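PDB 6IA8: tRNA uridine(34) acetyltransferase from Methanocaldococcus infernus, which carries out acetyl-CoA- and S-adenosylmethionine-dependent modification of the wobble uridine at position 34 of tRNA, the reaction that yields 5-carboxymethyluridine. Local coordinates for residues I59-T69 against H130-G141; G486-S494 against Y507-L518. One frame throughout, in Å; residues are numbered along the deposited sequence.

Overall arrangement
From the N terminus, interaction 1 comes first: 59-69 runs out, the chain passes through a partly unmodelled loop and helix 114-127, and segment 130-141 then returns beside it in parallel, starting the radical SAM sheet. Interaction 2 comes at the C-terminal end, where after the short helix 499-504 the chain forms edge strand 508-510, turns, and lays 513-517 antiparallel against 489-492, finishing the acetyltransferase sheet. The two loops follow in series, neither nesting nor crossing. The centres of interactions 1 and 2 lie about 26 Å apart and the nearest atoms of interactions 1 and 2 about 10 Å, with no direct touch, yet Thr493 and Tyr513 of interaction 2 bond to Gly248 and Ser247 of the radical SAM domain.

Interaction 1. Residues I59-T69 against H130-G141; sequences ISGVAVVAVMT and HPTDKIELIIMG
Six backbone hydrogen bonds zip strand 63-68 to strand 134-140, from Ala63 N to Lys134 O (2.8 Å) at one end to Met140 N and Val67 O (2.9 Å) at the other. Val65 N to Glu136 O, in the middle, is practically straight at 179°. Before the strands pair, water takes over: one molecule donates to both Ser60 O and Pro131 O. Glu136, on the side of the sheet shared with Val64 and Ala66, sets OE1 3.4 Å from Val64 CG2 while OE2 reaches a salt bridge with Arg212. Further along this side, Ile138 CD1 presses tightly on Val64 CG1 (3.5 Å). Met140 rests SD on Ala66 CB, and a bend at chi3 (-60°) brings CE to 3.7 Å from Met68 CG. Back at the start of both segments, Ile59 CG2, in a poorly ordered residue, lies over a face of the His130 ring. Ala63, Val65 and Val67 line the other side with Ile135, Leu137 and Ile139, under helices 114-127 and 149-164. Adjacent parallel strands joined through helix 114-127 form a beta-alpha-beta unit, here the edge of the radical SAM sheet, which also carries Lys134, a probable acetyl-CoA ligand as in relatives.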
loop_
_atom_site.group_PDB
_atom_site.type_symbol
_atom_site.label_atom_id
_atom_site.label_comp_id
_atom_site.label_asym_id
_atom_site.label_seq_id
_atom_site.Cartn_x
_atom_site.Cartn_y
_atom_site.Cartn_z
ATOM N N ILE A 59 10.382 -15.514 -0.378
ATOM C CA ILE A 59 11.136 -14.554 0.420
ATOM C C ILE A 59 11.347 -13.305 -0.424
ATOM O O ILE A 59 11.886 -13.378 -1.535
ATOM C CB ILE A 59 12.478 -15.139 0.888
ATOM C CG1 ILE A 59 12.253 -16.432 1.673
ATOM C CG2 ILE A 59 13.235 -14.130 1.741
ATOM C CD1 ILE A 59 13.523 -17.076 2.184
ATOM N N SER A 60 10.928 -12.160 0.102
ATOM C CA SER A 60 11.085 -10.882 -0.572
ATOM C C SER A 60 12.305 -10.136 -0.046
ATOM O O SER A 60 12.784 -10.375 1.067
ATOM C CB SER A 60 9.838 -10.017 -0.387
ATOM O OG SER A 60 10.065 -8.698 -0.848
ATOM N N GLY A 61 12.807 -9.219 -0.876
ATOM C CA GLY A 61 13.949 -8.416 -0.490
ATOM C C GLY A 61 13.622 -7.331 0.508
ATOM O O GLY A 61 14.540 -6.779 1.119
ATOM N N VAL A 62 12.342 -7.003 0.671
ATOM C CA VAL A 62 11.889 -5.991 1.623
ATOM C C VAL A 62 11.203 -6.709 2.780
ATOM O O VAL A 62 10.259 -7.480 2.569
ATOM C CB VAL A 62 10.939 -4.974 0.968
ATOM C CG1 VAL A 62 10.444 -3.976 1.998
ATOM C CG2 VAL A 62 11.632 -4.259 -0.185
ATOM N N ALA A 63 11.676 -6.457 3.998
ATOM C CA ALA A 63 11.106 -7.054 5.192
ATOM C C ALA A 63 9.953 -6.194 5.685
ATOM O O ALA A 63 10.107 -4.985 5.883
ATOM C CB ALA A 63 12.161 -7.179 6.284
ATOM N N VAL A 64 8.810 -6.817 5.914
ATOM C CA VAL A 64 7.645 -6.109 6.438
ATOM C C VAL A 64 7.658 -6.231 7.954
ATOM O O VAL A 64 7.662 -7.342 8.493
ATOM C CB VAL A 64 6.337 -6.666 5.860
ATOM C CG1 VAL A 64 5.167 -5.969 6.523
ATOM C CG2 VAL A 64 6.290 -6.467 4.338
ATOM N N VAL A 65 7.686 -5.099 8.638
ATOM C CA VAL A 65 7.732 -5.046 10.093
ATOM C C VAL A 65 6.460 -4.327 10.516
ATOM O O VAL A 65 6.369 -3.100 10.421
ATOM C CB VAL A 65 8.980 -4.316 10.604
ATOM C CG1 VAL A 65 8.933 -4.087 12.100
ATOM C CG2 VAL A 65 10.274 -5.069 10.213
ATOM N N ALA A 66 5.479 -5.087 10.986
ATOM C CA ALA A 66 4.197 -4.553 11.416
ATOM C C ALA A 66 4.173 -4.473 12.935
ATOM O O ALA A 66 4.410 -5.475 13.607
ATOM C CB ALA A 66 3.059 -5.448 10.929
ATOM N N VAL A 67 3.865 -3.294 13.470
ATOM C CA VAL A 67 3.879 -3.065 14.911
ATOM C C VAL A 67 2.570 -2.426 15.353
ATOM O O VAL A 67 1.878 -1.768 14.575
ATOM C CB VAL A 67 5.059 -2.171 15.343
ATOM C CG1 VAL A 67 6.396 -2.824 14.956
ATOM C CG2 VAL A 67 4.941 -0.820 14.733
ATOM N N MET A 68 2.256 -2.605 16.638
ATOM C CA MET A 68 0.981 -2.201 17.217
ATOM C C MET A 68 1.176 -1.052 18.197
ATOM O O MET A 68 2.115 -1.047 18.995
ATOM C CB MET A 68 0.319 -3.375 17.943
ATOM C CG MET A 68 -0.638 -4.201 17.107
ATOM S SD MET A 68 -2.313 -3.552 17.170
ATOM C CE MET A 68 -3.097 -4.502 15.871
ATOM N N THR A 69 0.277 -0.083 18.147
ATOM C CA THR A 69 0.287 1.033 19.079
ATOM C C THR A 69 -0.511 0.696 20.331
ATOM O O THR A 69 -1.223 -0.306 20.389
ATOM C CB THR A 69 -0.279 2.286 18.417
ATOM O OG1 THR A 69 -1.593 2.011 17.935
ATOM C CG2 THR A 69 0.608 2.705 17.258
ATOM N N HIS A 130 15.848 -14.287 6.107
ATOM C CA HIS A 130 15.234 -13.245 5.302
ATOM C C HIS A 130 16.050 -11.956 5.407
ATOM O O HIS A 130 16.474 -11.570 6.504
ATOM C CB HIS A 130 13.799 -12.975 5.755
ATOM C CG HIS A 130 12.873 -14.142 5.601
ATOM N ND1 HIS A 130 13.313 -15.447 5.538
ATOM C CD2 HIS A 130 11.523 -14.195 5.497
ATOM C CE1 HIS A 130 12.276 -16.254 5.401
ATOM N NE2 HIS A 130 11.178 -15.520 5.372
ATOM N N PRO A 131 16.291 -11.274 4.285
ATOM C CA PRO A 131 17.023 -10.005 4.356
ATOM C C PRO A 131 16.233 -8.978 5.146
ATOM O O PRO A 131 14.999 -8.957 5.121
ATOM C CB PRO A 131 17.176 -9.586 2.889
ATOM C CG PRO A 131 16.095 -10.334 2.158
ATOM C CD PRO A 131 15.951 -11.645 2.896
ATOM N N THR A 132 16.965 -8.123 5.862
ATOM C CA THR A 132 16.349 -7.042 6.626
ATOM C C THR A 132 17.062 -5.711 6.408
ATOM O O THR A 132 16.930 -4.803 7.231
ATOM C CB THR A 132 16.325 -7.384 8.117
ATOM O OG1 THR A 132 17.671 -7.518 8.591
ATOM C CG2 THR A 132 15.570 -8.690 8.355
ATOM N N ASP A 133 17.818 -5.568 5.319
ATOM C CA ASP A 133 18.458 -4.289 5.048
ATOM C C ASP A 133 17.453 -3.247 4.575
ATOM O O ASP A 133 17.718 -2.051 4.700
ATOM C CB ASP A 133 19.579 -4.472 4.017
ATOM C CG ASP A 133 19.097 -5.153 2.734
ATOM O OD1 ASP A 133 18.537 -6.260 2.824
ATOM O OD2 ASP A 133 19.273 -4.578 1.642
ATOM N N LYS A 134 16.316 -3.676 4.027
ATOM C CA LYS A 134 15.223 -2.799 3.623
ATOM C C LYS A 134 13.964 -3.186 4.392
ATOM O O LYS A 134 13.520 -4.343 4.331
ATOM C CB LYS A 134 14.956 -2.909 2.112
ATOM C CG LYS A 134 16.114 -2.554 1.232
ATOM C CD LYS A 134 15.677 -2.555 -0.246
ATOM C CE LYS A 134 16.858 -2.443 -1.190
ATOM N NZ LYS A 134 17.620 -3.718 -1.275
ATOM N N ILE A 135 13.366 -2.218 5.084
ATOM C CA ILE A 135 12.227 -2.483 5.951
ATOM C C ILE A 135 11.048 -1.600 5.562
ATOM O O ILE A 135 11.188 -0.381 5.430
ATOM C CB ILE A 135 12.606 -2.265 7.428
ATOM C CG1 ILE A 135 13.559 -3.397 7.898
ATOM C CG2 ILE A 135 11.343 -2.223 8.300
ATOM C CD1 ILE A 135 14.143 -3.160 9.258
ATOM N N GLU A 136 9.884 -2.212 5.415
ATOM C CA GLU A 136 8.612 -1.506 5.339
ATOM C C GLU A 136 7.996 -1.579 6.730
ATOM O O GLU A 136 7.674 -2.670 7.207
ATOM C CB GLU A 136 7.671 -2.137 4.312
ATOM C CG GLU A 136 6.241 -1.578 4.396
ATOM C CD GLU A 136 5.233 -2.303 3.480
ATOM O OE1 GLU A 136 5.544 -3.394 2.980
ATOM O OE2 GLU A 136 4.134 -1.767 3.273
ATOM N N LEU A 137 7.840 -0.425 7.368
ATOM C CA LEU A 137 7.277 -0.317 8.703
ATOM C C LEU A 137 5.797 -0.006 8.570
ATOM O O LEU A 137 5.417 0.924 7.847
ATOM C CB LEU A 137 7.972 0.785 9.480
ATOM C CG LEU A 137 7.509 0.999 10.915
ATOM C CD1 LEU A 137 7.770 -0.221 11.752
ATOM C CD2 LEU A 137 8.236 2.242 11.446
ATOM N N ILE A 138 4.971 -0.818 9.214
ATOM C CA ILE A 138 3.521 -0.682 9.142
ATOM C C ILE A 138 3.015 -0.413 10.546
ATOM O O ILE A 138 3.211 -1.246 11.441
ATOM C CB ILE A 138 2.837 -1.934 8.578
ATOM C CG1 ILE A 138 3.387 -2.285 7.195
ATOM C CG2 ILE A 138 1.318 -1.692 8.458
ATOM C CD1 ILE A 138 2.712 -3.485 6.564
ATOM N N ILE A 139 2.329 0.713 10.727
ATOM C CA ILE A 139 1.774 1.113 12.018
ATOM C C ILE A 139 0.315 0.685 12.050
ATOM O O ILE A 139 -0.526 1.240 11.336
ATOM C CB ILE A 139 1.906 2.621 12.255
ATOM C CG1 ILE A 139 3.349 3.089 12.004
ATOM C CG2 ILE A 139 1.435 2.976 13.678
ATOM C CD1 ILE A 139 4.404 2.420 12.853
ATOM N N MET A 140 0.009 -0.303 12.871
ATOM C CA MET A 140 -1.326 -0.876 12.923
ATOM C C MET A 140 -2.115 -0.307 14.095
ATOM O O MET A 140 -1.548 0.043 15.135
ATOM C CB MET A 140 -1.245 -2.393 13.048
ATOM C CG MET A 140 -0.530 -3.063 11.906
ATOM S SD MET A 140 -0.544 -4.849 12.041
ATOM C CE MET A 140 0.289 -5.087 13.602
ATOM N N GLY A 141 -3.441 -0.241 13.922
ATOM C CA GLY A 141 -4.328 0.246 14.964
ATOM C C GLY A 141 -5.460 1.102 14.434
ATOM O O GLY A 141 -6.579 1.055 14.952
HETATM O O HOH W 1 12.818 -10.393 3.900
HETATM O O HOH W 2 15.390 -6.503 3.378
#

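Interaction 2. Residues G486-S494 against Y507-L518; sequences GKKKILVTS and YKRVGAYMGKEL. With SO4 (sulfate ion), chain G.
Leu491 and Val492 meet Tyr513 where strand 489-492 pairs antiparallel with strand 513-517, the latter being one arm of the C-terminal beta hairpin of the GNAT acetyltransferase fold. A type II' turn from Val510 to Tyr513 links the arms. Tyr513 illustrates how one side chain can connect a hairpin to its surroundings. Its CB sits 3.4 Å from Val492 O and touches Leu491 CB. With CG anti to the carbonyl carbon (chi1 -54°), the ring continues alongside Thr493: Val492 O and Thr493 OG1 lie at its edge, in plane, Thr493 OG1 being 3.9 Å from Tyr513 CE2, and Leu491 CD1 stands over a face. At the tip, OH bonds to Ser247 O, just as Thr493 OG1 bonds to Gly248 O, so both polar ends reach a loop of the radical SAM domain. Leu491 CD2 bridges the hairpin, packing on Gly515 CA (3.8 Å) and on Val510 CB.

On the other side of the sheet Ile490 and Val492 turn their CG2 methyls to Tyr507, Val492 CG2 coming 3.6 Å from Tyr507 CE2, while Lys516 CB lies over one face of the ring. Tyr507 OH is held by Glu478 OE2, which also pairs with Lys516 NZ, itself bonded to Leu505 O. Nearby Tyr502, by similarity an acetyl-CoA ligand, touches Val492 and Ser494. On the hairpin's outer strand Arg509 N donates to sulfate O1 (2.9 Å), an ion probably from the crystallisation liquor that Arg503 NE also binds. Backbone bonds couple Ile490 with Lys516 and Val492 with Met514, each in both directions. Where the chain ends, Leu518 CD2 packs on Ile490 CG2, and Leu518 N gives a short bond to Lys488 O (2.6 Å), approaching from above the carbonyl plane, 47° out of it.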
loop_
_atom_site.group_PDB
_atom_site.type_symbol
_atom_site.label_atom_id
_atom_site.label_comp_id
_atom_site.label_asym_id
_atom_site.label_seq_id
_atom_site.Cartn_x
_atom_site.Cartn_y
_atom_site.Cartn_z
ATOM N N GLY A 486 4.633 20.887 -18.920
ATOM C CA GLY A 486 5.210 22.199 -18.680
ATOM C C GLY A 486 5.526 22.514 -17.234
ATOM O O GLY A 486 5.571 23.688 -16.866
ATOM N N LYS A 487 5.774 21.506 -16.403
ATOM C CA LYS A 487 6.129 21.734 -15.009
ATOM C C LYS A 487 7.596 22.117 -14.899
ATOM O O LYS A 487 8.394 21.857 -15.800
ATOM C CB LYS A 487 5.858 20.486 -14.177
ATOM C CG LYS A 487 4.420 19.968 -14.307
ATOM C CD LYS A 487 3.412 21.025 -13.885
ATOM C CE LYS A 487 1.992 20.431 -13.806
ATOM N NZ LYS A 487 0.978 21.427 -13.377
ATOM N N LYS A 488 7.942 22.773 -13.790
ATOM C CA LYS A 488 9.299 23.256 -13.560
ATOM C C LYS A 488 10.005 22.550 -12.403
ATOM O O LYS A 488 11.221 22.711 -12.239
ATOM C CB LYS A 488 9.275 24.772 -13.302
ATOM C CG LYS A 488 8.721 25.599 -14.466
ATOM C CD LYS A 488 9.447 25.311 -15.783
ATOM C CE LYS A 488 10.936 25.627 -15.706
ATOM N NZ LYS A 488 11.645 25.306 -16.983
ATOM N N LYS A 489 9.288 21.792 -11.580
ATOM C CA LYS A 489 9.946 21.026 -10.536
ATOM C C LYS A 489 9.165 19.744 -10.314
ATOM O O LYS A 489 7.953 19.666 -10.562
ATOM C CB LYS A 489 10.088 21.812 -9.224
ATOM C CG LYS A 489 8.814 22.053 -8.459
ATOM C CD LYS A 489 9.127 22.825 -7.174
ATOM C CE LYS A 489 7.875 23.323 -6.482
ATOM N NZ LYS A 489 8.196 24.281 -5.389
ATOM N N ILE A 490 9.899 18.731 -9.880
ATOM C CA ILE A 490 9.364 17.403 -9.652
ATOM C C ILE A 490 9.738 17.027 -8.227
ATOM O O ILE A 490 10.870 17.273 -7.796
ATOM C CB ILE A 490 9.903 16.416 -10.707
ATOM C CG1 ILE A 490 9.343 15.025 -10.497
ATOM C CG2 ILE A 490 11.415 16.380 -10.732
ATOM C CD1 ILE A 490 9.389 14.195 -11.793
ATOM N N LEU A 491 8.761 16.530 -7.471
ATOM C CA LEU A 491 8.958 16.158 -6.074
ATOM C C LEU A 491 8.692 14.674 -5.891
ATOM O O LEU A 491 7.639 14.180 -6.301
ATOM C CB LEU A 491 8.022 16.952 -5.162
ATOM C CG LEU A 491 8.249 18.448 -5.030
ATOM C CD1 LEU A 491 7.134 19.040 -4.148
ATOM C CD2 LEU A 491 9.603 18.745 -4.473
ATOM N N VAL A 492 9.605 13.982 -5.209
ATOM C CA VAL A 492 9.504 12.548 -4.980
ATOM C C VAL A 492 9.115 12.318 -3.527
ATOM O O VAL A 492 9.742 12.877 -2.616
ATOM C CB VAL A 492 10.827 11.838 -5.298
ATOM C CG1 VAL A 492 10.684 10.357 -5.062
ATOM C CG2 VAL A 492 11.256 12.155 -6.712
ATOM N N THR A 493 8.066 11.525 -3.318
ATOM C CA THR A 493 7.769 10.954 -2.005
ATOM C C THR A 493 8.734 9.796 -1.790
ATOM O O THR A 493 8.669 8.785 -2.489
ATOM C CB THR A 493 6.319 10.482 -1.922
ATOM O OG1 THR A 493 5.456 11.549 -2.361
ATOM C CG2 THR A 493 5.977 10.089 -0.501
ATOM N N SER A 494 9.665 9.962 -0.868
ATOM C CA SER A 494 10.749 9.014 -0.669
ATOM C C SER A 494 10.684 8.465 0.742
ATOM O O SER A 494 10.514 9.231 1.693
ATOM C CB SER A 494 12.112 9.698 -0.878
ATOM O OG SER A 494 13.206 8.859 -0.523
ATOM N N TYR A 507 18.577 14.777 -6.950
ATOM C CA TYR A 507 17.527 15.356 -6.131
ATOM C C TYR A 507 18.099 15.828 -4.802
ATOM O O TYR A 507 19.120 15.327 -4.324
ATOM C CB TYR A 507 16.411 14.330 -5.896
ATOM C CG TYR A 507 15.562 14.069 -7.128
ATOM C CD1 TYR A 507 16.050 13.315 -8.177
ATOM C CD2 TYR A 507 14.274 14.590 -7.242
ATOM C CE1 TYR A 507 15.276 13.087 -9.337
ATOM C CE2 TYR A 507 13.503 14.362 -8.360
ATOM C CZ TYR A 507 14.018 13.633 -9.421
ATOM O OH TYR A 507 13.263 13.438 -10.555
ATOM N N LYS A 508 17.411 16.788 -4.200
ATOM C CA LYS A 508 17.765 17.321 -2.896
ATOM C C LYS A 508 16.515 17.397 -2.028
ATOM O O LYS A 508 15.390 17.448 -2.531
ATOM C CB LYS A 508 18.385 18.722 -3.011
ATOM C CG LYS A 508 19.671 18.795 -3.817
ATOM N N ARG A 509 16.721 17.461 -0.711
ATOM C CA ARG A 509 15.592 17.595 0.200
ATOM C C ARG A 509 14.873 18.912 -0.052
ATOM O O ARG A 509 15.486 19.976 -0.086
ATOM C CB ARG A 509 16.044 17.526 1.659
ATOM C CG ARG A 509 16.249 16.126 2.197
ATOM C CD ARG A 509 14.956 15.340 2.280
ATOM N NE ARG A 509 14.054 15.786 3.341
ATOM C CZ ARG A 509 14.258 15.580 4.639
ATOM N NH1 ARG A 509 15.350 14.954 5.052
ATOM N NH2 ARG A 509 13.373 16.010 5.526
ATOM N N VAL A 510 13.567 18.838 -0.249
ATOM C CA VAL A 510 12.691 20.007 -0.357
ATOM C C VAL A 510 11.569 19.750 0.644
ATOM O O VAL A 510 10.619 19.016 0.341
ATOM C CB VAL A 510 12.133 20.197 -1.772
ATOM C CG1 VAL A 510 11.207 21.406 -1.815
ATOM C CG2 VAL A 510 13.264 20.351 -2.769
ATOM N N GLY A 511 11.685 20.319 1.838
ATOM C CA GLY A 511 10.689 20.072 2.865
ATOM C C GLY A 511 10.639 18.591 3.193
ATOM O O GLY A 511 11.625 17.984 3.631
ATOM N N ALA A 512 9.478 17.985 2.983
ATOM C CA ALA A 512 9.266 16.579 3.284
ATOM C C ALA A 512 9.656 15.673 2.127
ATOM O O ALA A 512 9.612 14.444 2.273
ATOM C CB ALA A 512 7.795 16.347 3.642
ATOM N N TYR A 513 10.043 16.244 0.993
ATOM C CA TYR A 513 10.242 15.483 -0.229
ATOM C C TYR A 513 11.696 15.535 -0.699
ATOM O O TYR A 513 12.543 16.225 -0.131
ATOM C CB TYR A 513 9.331 16.029 -1.339
ATOM C CG TYR A 513 7.858 16.099 -0.965
ATOM C CD1 TYR A 513 7.347 17.228 -0.350
ATOM C CD2 TYR A 513 6.993 15.039 -1.216
ATOM C CE1 TYR A 513 6.019 17.323 0.009
ATOM C CE2 TYR A 513 5.658 15.117 -0.849
ATOM C CZ TYR A 513 5.172 16.269 -0.234
ATOM O OH TYR A 513 3.831 16.383 0.133
ATOM N N MET A 514 11.969 14.805 -1.776
ATOM C CA MET A 514 13.209 14.934 -2.529
ATOM C C MET A 514 12.818 15.607 -3.829
ATOM O O MET A 514 11.858 15.184 -4.479
ATOM C CB MET A 514 13.866 13.581 -2.793
ATOM C CG MET A 514 14.344 12.887 -1.531
ATOM S SD MET A 514 15.515 13.850 -0.575
ATOM C CE MET A 514 16.971 13.763 -1.693
ATOM N N GLY A 515 13.495 16.684 -4.177
ATOM C CA GLY A 515 13.061 17.505 -5.287
ATOM C C GLY A 515 14.162 17.812 -6.277
ATOM O O GLY A 515 15.344 17.813 -5.945
ATOM N N LYS A 516 13.745 18.085 -7.516
ATOM C CA LYS A 516 14.646 18.541 -8.565
ATOM C C LYS A 516 13.960 19.609 -9.403
ATOM O O LYS A 516 12.781 19.484 -9.731
ATOM C CB LYS A 516 15.070 17.389 -9.477
ATOM C CG LYS A 516 16.008 17.798 -10.598
ATOM C CD LYS A 516 16.202 16.689 -11.626
ATOM C CE LYS A 516 17.127 15.612 -11.117
ATOM N NZ LYS A 516 17.324 14.540 -12.126
ATOM N N GLU A 517 14.710 20.646 -9.763
ATOM C CA GLU A 517 14.235 21.666 -10.687
ATOM C C GLU A 517 14.391 21.144 -12.110
ATOM O O GLU A 517 15.451 20.632 -12.485
ATOM C CB GLU A 517 15.022 22.968 -10.508
ATOM C CG GLU A 517 14.224 24.214 -10.841
ATOM C CD GLU A 517 13.180 24.538 -9.789
ATOM O OE1 GLU A 517 13.217 23.929 -8.701
ATOM O OE2 GLU A 517 12.323 25.408 -10.046
ATOM N N LEU A 518 13.328 21.244 -12.891
ATOM C CA LEU A 518 13.361 20.795 -14.278
ATOM C C LEU A 518 13.746 21.982 -15.191
ATOM O O LEU A 518 14.370 21.795 -16.225
ATOM C CB LEU A 518 12.012 20.220 -14.681
ATOM C CG LEU A 518 11.502 19.075 -13.803
ATOM C CD1 LEU A 518 10.087 18.724 -14.197
ATOM C CD2 LEU A 518 12.408 17.859 -13.913
HETATM S S SO4 G . 20.151 17.144 0.606
HETATM O O1 SO4 G . 19.152 16.194 0.129
HETATM O O2 SO4 G . 21.318 17.077 -0.267
HETATM O O3 SO4 G . 20.529 16.799 1.971
HETATM O O4 SO4 G . 19.609 18.496 0.587
HETATM O O HOH W 3 8.717 11.958 1.204
HETATM O O HOH W 4 11.661 12.134 1.965
#